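Side-chain contact in CLIP-associating protein (Drosophila melanogaster, PDB 4G3A), which tracks microtubule plus ends and promotes the stabilisation of dynamic microtubules, as mitotic spindle formation and kinetochore attachment require: residues M55-L58 / K64-Q67. Residues are numbered along the deposited sequence; the frame is centred on the assembly and turned at random.
Sequences MPWL and KIAQ
The side chains of W57 and I65 cross at about a right angle where helix 47-58 ends beside the start of helix 63-80. The methyl CG2 of I65 sits over one face of the indole, 3.2 Å from W57 CG and offset toward the rim. The same methyl comes within 3.3 Å of W57 CB, packing against both stem and ring. In I65, chi1 of -77° places CG1 beside the backbone N, which leaves CG2 anti to that N and turned to the indole. The carbonyl O of W57 receives a CA-H...O contact from A66 CA at 3.2 Å, bent to 127° at the hydrogen, and A66 CB lies 3.4 Å from that same O. One residue on, L58 CA lies 4.2 Å from A66 CA, an approach consistent with the small side chain of A66. The CB of L58 points away from 64-67, its side chain packing on S69, L70 and F73 further along helix 63-80, and L58 O stands 3.9 Å from A66 CB while accepting a hydrogen bond from R98. This contact joins the two helices of the first HEAT repeat of this TOG-like domain either side of the short turn that links them. Helix 21-36 packs on W57 with K24, A28 and L31, and K24 also touches I65, while helix 88-98 reaches L58 through H94 and A66 through R98.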
HETATM    1  N   MSE A  55       9.679   6.383 -13.015  1.00 49.32           N
HETATM    2  CA  MSE A  55       8.254   6.575 -13.279  1.00 48.35           C
HETATM    3  C   MSE A  55       7.721   5.803 -14.493  1.00 49.76           C
HETATM    4  O   MSE A  55       6.682   5.156 -14.398  1.00 51.65           O
HETATM    5  CB  MSE A  55       7.908   8.064 -13.351  1.00 47.87           C
HETATM    6  CG  MSE A  55       8.015   8.767 -12.007  1.00 47.88           C
HETATM    7 SE   MSE A  55       6.875   7.927 -10.645  1.00 59.93          SE
HETATM    8  CE  MSE A  55       5.209   7.957 -11.657  1.00 57.38           C
ATOM      9  N   PRO A  56       8.428   5.866 -15.636  1.00 50.38           N
ATOM     10  CA  PRO A  56       8.003   5.051 -16.782  1.00 52.02           C
ATOM     11  C   PRO A  56       8.041   3.546 -16.496  1.00 52.02           C
ATOM     12  O   PRO A  56       7.265   2.794 -17.081  1.00 54.89           O
ATOM     13  CB  PRO A  56       9.022   5.417 -17.868  1.00 55.28           C
ATOM     14  CG  PRO A  56       9.457   6.792 -17.512  1.00 54.33           C
ATOM     15  CD  PRO A  56       9.477   6.834 -16.008  1.00 49.47           C
ATOM     16  N   TRP A  57       8.944   3.112 -15.624  1.00 46.90           N
ATOM     17  CA  TRP A  57       9.006   1.709 -15.239  1.00 41.27           C
ATOM     18  C   TRP A  57       7.754   1.370 -14.418  1.00 44.70           C
ATOM     19  O   TRP A  57       7.058   0.382 -14.666  1.00 41.20           O
ATOM     20  CB  TRP A  57      10.250   1.455 -14.386  1.00 44.46           C
ATOM     21  CG  TRP A  57      11.570   1.518 -15.124  1.00 50.02           C
ATOM     22  CD1 TRP A  57      11.783   1.951 -16.401  1.00 54.87           C
ATOM     23  CD2 TRP A  57      12.853   1.127 -14.613  1.00 51.25           C
ATOM     24  NE1 TRP A  57      13.123   1.856 -16.716  1.00 53.00           N
ATOM     25  CE2 TRP A  57      13.799   1.351 -15.637  1.00 49.92           C
ATOM     26  CE3 TRP A  57      13.293   0.608 -13.389  1.00 46.33           C
ATOM     27  CZ2 TRP A  57      15.153   1.073 -15.474  1.00 48.78           C
ATOM     28  CZ3 TRP A  57      14.642   0.333 -13.229  1.00 49.68           C
ATOM     29  CH2 TRP A  57      15.556   0.569 -14.266  1.00 46.93           C
ATOM     30  N   LEU A  58       7.480   2.200 -13.423  1.00 43.54           N
ATOM     31  CA  LEU A  58       6.353   1.961 -12.533  1.00 43.95           C
ATOM     32  C   LEU A  58       5.035   2.020 -13.301  1.00 53.40           C
ATOM     33  O   LEU A  58       4.188   1.143 -13.154  1.00 52.82           O
ATOM     34  CB  LEU A  58       6.347   2.993 -11.413  1.00 40.46           C
ATOM     35  CG  LEU A  58       5.160   2.931 -10.454  1.00 35.43           C
ATOM     36  CD1 LEU A  58       5.182   1.616  -9.712  1.00 33.55           C
ATOM     37  CD2 LEU A  58       5.212   4.102  -9.501  1.00 34.59           C
ATOM     38  N   LYS A  64       7.538  -6.863 -14.623  1.00 60.16           N
ATOM     39  CA  LYS A  64       8.776  -7.204 -13.935  1.00 66.61           C
ATOM     40  C   LYS A  64       9.541  -5.930 -13.609  1.00 60.45           C
ATOM     41  O   LYS A  64      10.045  -5.763 -12.502  1.00 58.52           O
ATOM     42  CB  LYS A  64       9.640  -8.129 -14.791  1.00 76.49           C
ATOM     43  CG  LYS A  64       9.200  -9.583 -14.779  1.00 84.46           C
ATOM     44  CD  LYS A  64       9.676 -10.313 -16.025  1.00 94.66           C
ATOM     45  CE  LYS A  64       9.461 -11.809 -15.891  1.00100.00           C
ATOM     46  NZ  LYS A  64       8.181 -12.106 -15.186  1.00100.33           N
ATOM     47  N   ILE A  65       9.616  -5.036 -14.589  1.00 55.51           N
ATOM     48  CA  ILE A  65      10.276  -3.746 -14.418  1.00 55.05           C
ATOM     49  C   ILE A  65       9.473  -2.828 -13.486  1.00 50.26           C
ATOM     50  O   ILE A  65      10.043  -2.070 -12.698  1.00 52.63           O
ATOM     51  CB  ILE A  65      10.515  -3.067 -15.781  1.00 51.09           C
ATOM     52  CG1 ILE A  65      11.712  -3.712 -16.482  1.00 57.91           C
ATOM     53  CG2 ILE A  65      10.758  -1.586 -15.615  1.00 45.28           C
ATOM     54  CD1 ILE A  65      11.825  -3.356 -17.940  1.00 66.25           C
ATOM     55  N   ALA A  66       8.151  -2.900 -13.579  1.00 43.05           N
ATOM     56  CA  ALA A  66       7.297  -2.158 -12.659  1.00 42.95           C
ATOM     57  C   ALA A  66       7.564  -2.615 -11.229  1.00 40.12           C
ATOM     58  O   ALA A  66       7.719  -1.805 -10.314  1.00 40.45           O
ATOM     59  CB  ALA A  66       5.841  -2.357 -13.016  1.00 44.27           C
ATOM     60  N   GLN A  67       7.623  -3.924 -11.041  1.00 36.48           N
ATOM     61  CA  GLN A  67       7.844  -4.477  -9.716  1.00 46.48           C
ATOM     62  C   GLN A  67       9.182  -4.020  -9.151  1.00 39.37           C
ATOM     63  O   GLN A  67       9.283  -3.684  -7.973  1.00 36.32           O
ATOM     64  CB  GLN A  67       7.773  -5.999  -9.751  1.00 51.87           C
ATOM     65  CG  GLN A  67       8.127  -6.658  -8.440  1.00 52.14           C
ATOM     66  CD  GLN A  67       7.798  -8.129  -8.445  1.00 56.79           C
ATOM     67  OE1 GLN A  67       6.865  -8.560  -9.123  1.00 58.13           O
ATOM     68  NE2 GLN A  67       8.560  -8.914  -7.687  1.00 58.21           N
TER